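Probable acetolactate synthase isozyme III (Small subunit) (Nitrosomonas europaea ATCC 19718, PDB 2PC6) probably serves as the small, ACT-domain subunit of its enzyme, a type of chain that in relatives regulates a catalytic large subunit. Local coordinates at residues A[45-50]-A[154-159]; A[85-90]-A[148-153]; A[90-95]-A[121-126]. One frame throughout, in Å; residues are numbered along the deposited sequence.

Overall arrangement
The chain starts with a four-stranded antiparallel sheet that includes strand 45-54, crosses into a second sheet of the same 2-3-1-4 strand order at strand 83-94, and comes back at the end of strand 145-157. Contact 1 closes the longest loop, bringing 154-159 against 45-50 of the first domain. Nested within it, contact 2 pairs 85-90 with 148-153, and inside that contact 3 pairs 90-95 with 121-126. Contacts 2 and 3 share Leu90 and lie on either side of strand 83-94 in one sheet; contact 1 joins the two domains. Contacts 1 and 3 are about 28 Å apart, centre to centre, with contact 2 touching both. All three reach the second subunit.

Contact 1 of 3, residues A[45-50]-A[154-159]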
loop_
_atom_site.group_PDB
_atom_site.type_symbol
_atom_site.label_atom_id
_atom_site.label_comp_id
_atom_site.label_asym_id
_atom_site.label_seq_id
_atom_site.Cartn_x
_atom_site.Cartn_y
_atom_site.Cartn_z
ATOM N N LEU A 45 -13.298 -9.744 -5.499
ATOM C CA LEU A 45 -13.120 -9.213 -4.144
ATOM C C LEU A 45 -11.733 -8.639 -3.902
ATOM O O LEU A 45 -10.701 -9.269 -4.214
ATOM C CB LEU A 45 -13.409 -10.289 -3.093
ATOM C CG LEU A 45 -14.857 -10.778 -2.986
ATOM C CD1 LEU A 45 -14.901 -12.071 -2.188
ATOM C CD2 LEU A 45 -15.779 -9.716 -2.361
ATOM N N SER A 46 -11.718 -7.450 -3.317
ATOM C CA SER A 46 -10.473 -6.805 -2.926
ATOM C C SER A 46 -10.341 -6.795 -1.425
ATOM O O SER A 46 -11.328 -6.904 -0.714
ATOM C CB SER A 46 -10.439 -5.375 -3.476
ATOM O OG SER A 46 -10.247 -5.377 -4.893
ATOM N N ARG A 47 -9.111 -6.664 -0.945
ATOM C CA ARG A 47 -8.816 -6.697 0.488
ATOM C C ARG A 47 -8.321 -5.325 0.871
ATOM O O ARG A 47 -7.378 -4.786 0.304
ATOM C CB ARG A 47 -7.757 -7.774 0.800
ATOM C CG ARG A 47 -7.168 -7.784 2.234
ATOM C CD ARG A 47 -8.092 -8.528 3.162
ATOM N NE ARG A 47 -7.629 -8.640 4.554
ATOM C CZ ARG A 47 -7.320 -9.791 5.156
ATOM N NH1 ARG A 47 -7.373 -10.940 4.498
ATOM N NH2 ARG A 47 -6.955 -9.801 6.423
HETATM N N MSE A 48 -8.987 -4.725 1.823
HETATM C CA MSE A 48 -8.574 -3.413 2.213
HETATM C C MSE A 48 -8.055 -3.477 3.609
HETATM O O MSE A 48 -8.652 -4.117 4.480
HETATM C CB MSE A 48 -9.733 -2.445 2.148
HETATM C CG MSE A 48 -9.370 -1.040 2.569
HETATM SE SE MSE A 48 -10.913 0.196 2.318
HETATM C CE MSE A 48 -11.237 -0.080 0.353
ATOM N N THR A 49 -6.944 -2.790 3.810
ATOM C CA THR A 49 -6.432 -2.581 5.127
ATOM C C THR A 49 -6.428 -1.085 5.364
ATOM O O THR A 49 -5.744 -0.340 4.672
ATOM C CB THR A 49 -5.009 -3.143 5.283
ATOM O OG1 THR A 49 -4.996 -4.514 4.861
ATOM C CG2 THR A 49 -4.597 -3.053 6.703
ATOM N N LEU A 50 -7.170 -0.678 6.369
ATOM C CA LEU A 50 -7.301 0.686 6.696
ATOM C C LEU A 50 -6.876 0.944 8.161
ATOM O O LEU A 50 -7.220 0.172 9.074
ATOM C CB LEU A 50 -8.769 1.003 6.520
ATOM C CG LEU A 50 -9.247 2.416 6.665
ATOM C CD1 LEU A 50 -10.600 2.402 6.037
ATOM C CD2 LEU A 50 -9.336 2.780 8.153
ATOM N N SER A 154 -0.222 -3.380 5.369
ATOM C CA SER A 154 -0.926 -4.526 4.931
ATOM C C SER A 154 -0.798 -5.591 6.036
ATOM O O SER A 154 0.302 -5.861 6.519
ATOM C CB SER A 154 -0.313 -4.987 3.655
ATOM O OG SER A 154 -0.625 -6.350 3.503
ATOM N N GLY A 155 -1.922 -6.155 6.466
ATOM C CA GLY A 155 -1.912 -7.131 7.553
ATOM C C GLY A 155 -2.766 -8.370 7.372
ATOM O O GLY A 155 -3.719 -8.400 6.575
ATOM N N LEU A 156 -2.436 -9.399 8.134
ATOM C CA LEU A 156 -3.230 -10.616 8.155
ATOM C C LEU A 156 -3.293 -11.061 9.616
ATOM O O LEU A 156 -2.386 -10.728 10.400
ATOM C CB LEU A 156 -2.595 -11.714 7.291
ATOM C CG LEU A 156 -2.544 -11.536 5.764
ATOM C CD1 LEU A 156 -1.852 -12.724 5.040
ATOM C CD2 LEU A 156 -3.977 -11.289 5.219
ATOM N N SER A 157 -4.357 -11.769 9.983
ATOM C CA SER A 157 -4.439 -12.440 11.272
ATOM C C SER A 157 -3.366 -13.520 11.393
ATOM O O SER A 157 -2.935 -14.072 10.378
ATOM C CB SER A 157 -5.803 -13.076 11.393
ATOM O OG SER A 157 -6.801 -12.058 11.547
ATOM N N ARG A 158 -2.913 -13.799 12.612
ATOM C CA ARG A 158 -1.980 -14.899 12.840
ATOM C C ARG A 158 -2.705 -16.199 12.740
ATOM O O ARG A 158 -3.850 -16.287 13.135
ATOM C CB ARG A 158 -1.299 -14.838 14.223
ATOM C CG ARG A 158 -0.062 -13.927 14.224
ATOM C CD ARG A 158 1.021 -14.260 15.273
ATOM N NE ARG A 158 1.994 -13.156 15.376
ATOM C CZ ARG A 158 3.060 -12.953 14.570
ATOM N NH1 ARG A 158 3.358 -13.799 13.586
ATOM N NH2 ARG A 158 3.859 -11.892 14.751
ATOM N N GLY A 159 -2.022 -17.209 12.229
ATOM C CA GLY A 159 -2.506 -18.563 12.329
ATOM C C GLY A 159 -3.629 -18.823 11.376
ATOM O O GLY A 159 -3.710 -18.205 10.321
HETATM O O HOH W 1 -6.518 -12.050 7.961
#
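Strands 45-50 and 154-157 pass steeply across each other, with 104° between their directions and Thr49 and Ser154 the nearest pair, CA to CA 5.8 Å. Arg47 does most of the reaching. Its CG stands anti to the backbone N (chi1 170°) and the chain then bends at chi2 (83°), which carries the guanidinium over to the other strand. There Leu156 lays CD2 over one face of the group, 3.5 Å from NH1 of Arg47. Gly155 O comes to 3.5 Å from Arg47 NH2, obliquely to the guanidinium. A water lies in the guanidinium plane at its edge; it accepts from Arg47 NH2 at 2.8 Å and from Ser157 N at 3.0 Å, so the side chain is tied to the far backbone through one bridge. In this ferredoxin-like ACT domain, Met48 and Leu50 turn to helix 17-28, while Arg47 and Thr49 use the other face of the sheet to meet the last strand of the second domain. NH2 of Arg47 also bonds Ser8 OG, and its NH1 forms a salt bridge with Glu147 of the second subunit. Closer to the crossing point, Thr49 rests OG1 3.8 Å from Gly155 N, with CG2 beside the same nitrogen.

Contact 2 of 3, residues A[85-90]-A[148-153]; sequences ERELML and IARTGV
Glu87 and Arg150 both place CG anti to the backbone N (chi1 -165° and 168°) and run on extended, one to its carboxylate and the other as far as NE, and this brings their charged ends together. Arg150 NE donates to Glu87 OE2 from the guanidinium edge, in its plane, as part of a salt bridge; the 2.8 Å length is doubtful, since OE2 sits too close to Arg150 CG in the model. NH2 adds a weak bond to OE1, and the two flat groups are turned 54° apart. Arg150 NH2 has its stronger partner in Asp134, a salt bridge that probably helps to fix the guanidinium's rotation. Farther along the strands the backbones pair antiparallel: Leu90 N to Ala149 O is 2.6 Å and Ala149 N to Leu90 O 2.7 Å, while Met89, a selenomethionine, faces Arg150 as a non-hydrogen-bonded pair. At Thr151 the pattern changes. Its N still donates to Leu88 O at 2.8 Å, but Leu88 N turns to the side-chain OG1 of Thr151, 3.0 Å away. Gly152, with positive phi, carries the chain past the break. Val153 then sets CG1 3.6 Å from Glu85 CB, and its CG2 packs near OE1 of Glu85, whose OE2 accepts from Arg130 N. Glu87 and Met89 meet Leu133 of helix 130-139 on one face of the sheet, and Ala149 packs on Leu156 of the second subunit on the other. This is the pairing of first and last strands of a ferredoxin-like fold, here interrupted within strand 145-157, outermost in this chain's sheet.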
loop_
_atom_site.group_PDB
_atom_site.type_symbol
_atom_site.label_atom_id
_atom_site.label_comp_id
_atom_site.label_asym_id
_atom_site.label_seq_id
_atom_site.Cartn_x
_atom_site.Cartn_y
_atom_site.Cartn_z
ATOM N N GLU A 85 1.775 -7.359 10.526
ATOM C CA GLU A 85 1.663 -6.261 9.586
ATOM C C GLU A 85 3.013 -5.866 9.039
ATOM O O GLU A 85 4.043 -6.021 9.713
ATOM C CB GLU A 85 0.847 -5.062 10.135
ATOM C CG GLU A 85 1.503 -4.355 11.283
ATOM C CD GLU A 85 2.526 -3.289 10.856
ATOM O OE1 GLU A 85 2.463 -2.796 9.687
ATOM O OE2 GLU A 85 3.393 -2.945 11.712
ATOM N N ARG A 86 2.969 -5.393 7.790
ATOM C CA ARG A 86 4.137 -4.904 7.080
ATOM C C ARG A 86 3.766 -3.723 6.269
ATOM O O ARG A 86 2.633 -3.589 5.817
ATOM C CB ARG A 86 4.771 -5.976 6.180
ATOM C CG ARG A 86 5.421 -7.129 6.962
ATOM C CD ARG A 86 6.511 -6.630 7.879
ATOM N NE ARG A 86 7.277 -7.743 8.484
ATOM C CZ ARG A 86 6.906 -8.341 9.615
ATOM N NH1 ARG A 86 5.800 -7.923 10.212
ATOM N NH2 ARG A 86 7.606 -9.363 10.146
ATOM N N GLU A 87 4.722 -2.832 6.112
ATOM C CA GLU A 87 4.529 -1.734 5.221
ATOM C C GLU A 87 5.738 -1.641 4.333
ATOM O O GLU A 87 6.843 -2.030 4.735
ATOM C CB GLU A 87 4.403 -0.476 6.046
ATOM C CG GLU A 87 3.844 0.699 5.250
ATOM C CD GLU A 87 3.568 1.890 6.166
ATOM O OE1 GLU A 87 3.764 1.747 7.428
ATOM O OE2 GLU A 87 3.154 2.953 5.622
ATOM N N LEU A 88 5.538 -1.134 3.127
ATOM C CA LEU A 88 6.664 -0.802 2.259
ATOM C C LEU A 88 6.802 0.707 2.068
ATOM O O LEU A 88 5.827 1.442 1.959
ATOM C CB LEU A 88 6.563 -1.533 0.906
ATOM C CG LEU A 88 7.713 -1.306 -0.105
ATOM C CD1 LEU A 88 7.978 -2.549 -0.915
ATOM C CD2 LEU A 88 7.267 -0.245 -1.028
HETATM N N MSE A 89 8.026 1.166 2.008
HETATM C CA MSE A 89 8.298 2.562 1.846
HETATM C C MSE A 89 9.478 2.784 0.911
HETATM O O MSE A 89 10.495 2.081 0.959
HETATM C CB MSE A 89 8.562 3.162 3.208
HETATM C CG MSE A 89 9.108 4.530 3.179
HETATM SE SE MSE A 89 9.195 5.261 5.026
HETATM C CE MSE A 89 10.672 4.170 5.712
ATOM N N LEU A 90 9.318 3.797 0.081
ATOM C CA LEU A 90 10.344 4.336 -0.783
ATOM C C LEU A 90 10.692 5.780 -0.344
ATOM O O LEU A 90 9.832 6.687 -0.379
ATOM C CB LEU A 90 9.800 4.362 -2.212
ATOM C CG LEU A 90 10.264 3.372 -3.280
ATOM C CD1 LEU A 90 10.543 1.963 -2.783
ATOM C CD2 LEU A 90 9.265 3.363 -4.411
ATOM N N ILE A 148 8.898 10.829 -0.338
ATOM C CA ILE A 148 8.655 9.528 0.283
ATOM C C ILE A 148 7.346 8.956 -0.274
ATOM O O ILE A 148 6.371 9.686 -0.414
ATOM C CB ILE A 148 8.473 9.719 1.806
ATOM C CG1 ILE A 148 9.819 9.732 2.502
ATOM C CG2 ILE A 148 7.546 8.657 2.441
ATOM C CD1 ILE A 148 9.605 9.952 4.026
ATOM N N ALA A 149 7.345 7.663 -0.602
ATOM C CA ALA A 149 6.142 6.953 -1.005
ATOM C C ALA A 149 6.089 5.658 -0.226
ATOM O O ALA A 149 6.982 4.809 -0.277
ATOM C CB ALA A 149 6.099 6.715 -2.477
ATOM N N ARG A 150 4.982 5.545 0.480
ATOM C CA ARG A 150 4.825 4.691 1.606
ATOM C C ARG A 150 3.463 4.094 1.401
ATOM O O ARG A 150 2.485 4.825 1.209
ATOM C CB ARG A 150 4.896 5.572 2.841
ATOM C CG ARG A 150 4.476 4.934 4.118
ATOM C CD ARG A 150 4.782 5.842 5.282
ATOM N NE ARG A 150 4.646 5.087 6.515
ATOM C CZ ARG A 150 5.266 5.397 7.651
ATOM N NH1 ARG A 150 6.068 6.456 7.701
ATOM N NH2 ARG A 150 5.111 4.634 8.732
ATOM N N THR A 151 3.410 2.760 1.402
ATOM C CA THR A 151 2.263 2.005 0.865
ATOM C C THR A 151 1.108 1.884 1.817
ATOM O O THR A 151 0.051 1.367 1.414
ATOM C CB THR A 151 2.557 0.520 0.523
ATOM O OG1 THR A 151 3.049 -0.164 1.693
ATOM C CG2 THR A 151 3.495 0.404 -0.606
ATOM N N GLY A 152 1.300 2.291 3.071
ATOM C CA GLY A 152 0.284 1.984 4.068
ATOM C C GLY A 152 0.248 0.490 4.374
ATOM O O GLY A 152 0.578 -0.352 3.527
ATOM N N VAL A 153 -0.140 0.181 5.608
ATOM C CA VAL A 153 -0.062 -1.152 6.173
ATOM C C VAL A 153 -0.801 -2.206 5.382
ATOM O O VAL A 153 -1.853 -1.970 4.786
ATOM C CB VAL A 153 -0.611 -1.192 7.607
ATOM C CG1 VAL A 153 -0.756 -2.651 8.073
ATOM C CG2 VAL A 153 0.323 -0.441 8.557
#

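Contact 3 of 3, residues A[90-95]-A[121-126]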
loop_
_atom_site.group_PDB
_atom_site.type_symbol
_atom_site.label_atom_id
_atom_site.label_comp_id
_atom_site.label_asym_id
_atom_site.label_seq_id
_atom_site.Cartn_x
_atom_site.Cartn_y
_atom_site.Cartn_z
ATOM N N LEU A 90 9.318 3.797 0.081
ATOM C CA LEU A 90 10.344 4.336 -0.783
ATOM C C LEU A 90 10.692 5.780 -0.344
ATOM O O LEU A 90 9.832 6.687 -0.379
ATOM C CB LEU A 90 9.800 4.362 -2.212
ATOM C CG LEU A 90 10.264 3.372 -3.280
ATOM C CD1 LEU A 90 10.543 1.963 -2.783
ATOM C CD2 LEU A 90 9.265 3.363 -4.411
ATOM N N VAL A 91 11.959 5.988 0.018
ATOM C CA VAL A 91 12.454 7.263 0.504
ATOM C C VAL A 91 13.539 7.755 -0.434
ATOM O O VAL A 91 14.614 7.115 -0.549
ATOM C CB VAL A 91 13.134 7.068 1.861
ATOM C CG1 VAL A 91 13.457 8.386 2.447
ATOM C CG2 VAL A 91 12.223 6.331 2.758
ATOM N N LYS A 92 13.300 8.887 -1.093
ATOM C CA LYS A 92 14.349 9.454 -1.954
ATOM C C LYS A 92 15.094 10.525 -1.174
ATOM O O LYS A 92 14.476 11.443 -0.669
ATOM C CB LYS A 92 13.754 10.000 -3.259
ATOM C CG LYS A 92 14.692 10.831 -4.090
ATOM C CD LYS A 92 13.970 11.483 -5.301
ATOM C CE LYS A 92 13.371 10.396 -6.191
ATOM N NZ LYS A 92 12.558 10.957 -7.300
ATOM N N VAL A 93 16.413 10.386 -1.077
ATOM C CA VAL A 93 17.232 11.194 -0.199
ATOM C C VAL A 93 18.369 11.810 -0.974
ATOM O O VAL A 93 18.915 11.202 -1.900
ATOM C CB VAL A 93 17.882 10.357 0.966
ATOM C CG1 VAL A 93 16.855 9.928 1.975
ATOM C CG2 VAL A 93 18.680 9.125 0.401
ATOM N N ARG A 94 18.706 13.027 -0.580
ATOM C CA ARG A 94 19.812 13.760 -1.087
ATOM C C ARG A 94 21.034 13.096 -0.480
ATOM O O ARG A 94 21.082 12.863 0.725
ATOM C CB ARG A 94 19.649 15.211 -0.607
ATOM C CG ARG A 94 20.833 16.174 -0.801
ATOM C CD ARG A 94 21.229 16.378 -2.262
ATOM N NE ARG A 94 20.222 16.977 -3.132
ATOM C CZ ARG A 94 19.793 16.423 -4.261
ATOM N NH1 ARG A 94 20.255 15.230 -4.620
ATOM N NH2 ARG A 94 18.895 17.033 -5.023
ATOM N N ALA A 95 22.016 12.756 -1.302
ATOM C CA ALA A 95 23.152 12.039 -0.790
ATOM C C ALA A 95 24.403 12.493 -1.506
ATOM O O ALA A 95 24.749 11.938 -2.539
ATOM C CB ALA A 95 22.946 10.489 -0.898
ATOM N N LEU A 121 21.953 11.483 -5.371
ATOM C CA LEU A 121 20.806 10.911 -4.651
ATOM C C LEU A 121 20.716 9.380 -4.536
ATOM O O LEU A 121 21.370 8.645 -5.275
ATOM C CB LEU A 121 19.507 11.528 -5.162
ATOM C CG LEU A 121 18.814 11.071 -6.424
ATOM C CD1 LEU A 121 18.127 9.686 -6.247
ATOM C CD2 LEU A 121 17.757 12.132 -6.774
ATOM N N TYR A 122 19.909 8.913 -3.589
ATOM C CA TYR A 122 19.560 7.507 -3.496
ATOM C C TYR A 122 18.059 7.393 -3.347
ATOM O O TYR A 122 17.434 8.236 -2.659
ATOM C CB TYR A 122 20.142 6.899 -2.239
ATOM C CG TYR A 122 21.640 6.698 -2.163
ATOM C CD1 TYR A 122 22.379 6.291 -3.264
ATOM C CD2 TYR A 122 22.295 6.838 -0.944
ATOM C CE1 TYR A 122 23.711 6.046 -3.149
ATOM C CE2 TYR A 122 23.616 6.611 -0.824
ATOM C CZ TYR A 122 24.324 6.221 -1.928
ATOM O OH TYR A 122 25.656 5.985 -1.796
ATOM N N THR A 123 17.473 6.345 -3.929
ATOM C CA THR A 123 16.146 5.981 -3.518
ATOM C C THR A 123 16.230 4.687 -2.767
ATOM O O THR A 123 16.706 3.695 -3.314
ATOM C CB THR A 123 15.188 5.889 -4.660
ATOM O OG1 THR A 123 15.066 7.187 -5.209
ATOM C CG2 THR A 123 13.798 5.511 -4.160
ATOM N N ILE A 124 15.796 4.709 -1.504
ATOM C CA ILE A 124 15.906 3.540 -0.596
ATOM C C ILE A 124 14.579 2.825 -0.391
ATOM O O ILE A 124 13.573 3.460 -0.131
ATOM C CB ILE A 124 16.477 3.976 0.776
ATOM C CG1 ILE A 124 17.841 4.672 0.565
ATOM C CG2 ILE A 124 16.645 2.776 1.693
ATOM C CD1 ILE A 124 18.413 5.409 1.780
ATOM N N GLU A 125 14.586 1.498 -0.499
ATOM C CA GLU A 125 13.391 0.708 -0.297
ATOM C C GLU A 125 13.436 0.035 1.074
ATOM O O GLU A 125 14.396 -0.666 1.388
ATOM C CB GLU A 125 13.341 -0.335 -1.373
ATOM C CG GLU A 125 12.136 -1.234 -1.333
ATOM C CD GLU A 125 12.472 -2.624 -1.869
ATOM O OE1 GLU A 125 12.778 -2.831 -3.089
ATOM O OE2 GLU A 125 12.443 -3.544 -1.028
ATOM N N LEU A 126 12.390 0.247 1.876
ATOM C CA LEU A 126 12.312 -0.314 3.227
ATOM C C LEU A 126 11.020 -1.072 3.421
ATOM O O LEU A 126 9.978 -0.605 2.986
ATOM C CB LEU A 126 12.208 0.823 4.214
ATOM C CG LEU A 126 13.415 1.158 5.060
ATOM C CD1 LEU A 126 14.065 2.509 4.518
ATOM C CD2 LEU A 126 12.929 1.332 6.521
#
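The two inner strands of the second ferredoxin-like sheet, 83-94 and 121-128, run antiparallel here, with Val91 opposite Ile124 and Val93 opposite Tyr122 as hydrogen-bonded pairs. Ile124 N donates to Val91 O at 2.8 Å, and Val91 N returns the bond to Ile124 O. Two residues on, Val93 N reaches Tyr122 O at 2.9 Å and Tyr122 N returns to Val93 O. Between and beyond them, Leu90 with Glu125, Lys92 with Thr123 and Arg94 with Leu121 are the non-hydrogen-bonded pairs. On the face of Val91 and Ile124, Val93 has CG1 anti to its carbonyl carbon (chi1 -71°), leaving CG2 between the backbone N and the carbonyl carbon. That methyl lies 3.7 Å from Tyr122 CB, at the edge of the ring and near its plane. The same CG2 meets Ile124 CD1 at 4.0 Å, and farther out Ala95 CB lies 3.7 Å from Tyr122 CD2. The opposite face is more polar. Lys92 crosses Thr123 with its aliphatic chain along OG1, and at the far end Leu90 CD1 lies against CB and CG of Glu125. Arg94 doubles back through bends at chi2 and chi3, bringing NH1 to 3.8 Å from Leu121 CB and into a bond with Glu120 O. Lys92 NZ forms a salt bridge with Glu147 and also bonds Ser157 O and Gly159 O of the second subunit, while Glu125 OE1 pairs with Arg86 of that subunit. Helices 98-109 and 130-139 cover the Val93 face of this 2-3-1-4 antiparallel sheet, as in the ferredoxin-like fold of ACT domains.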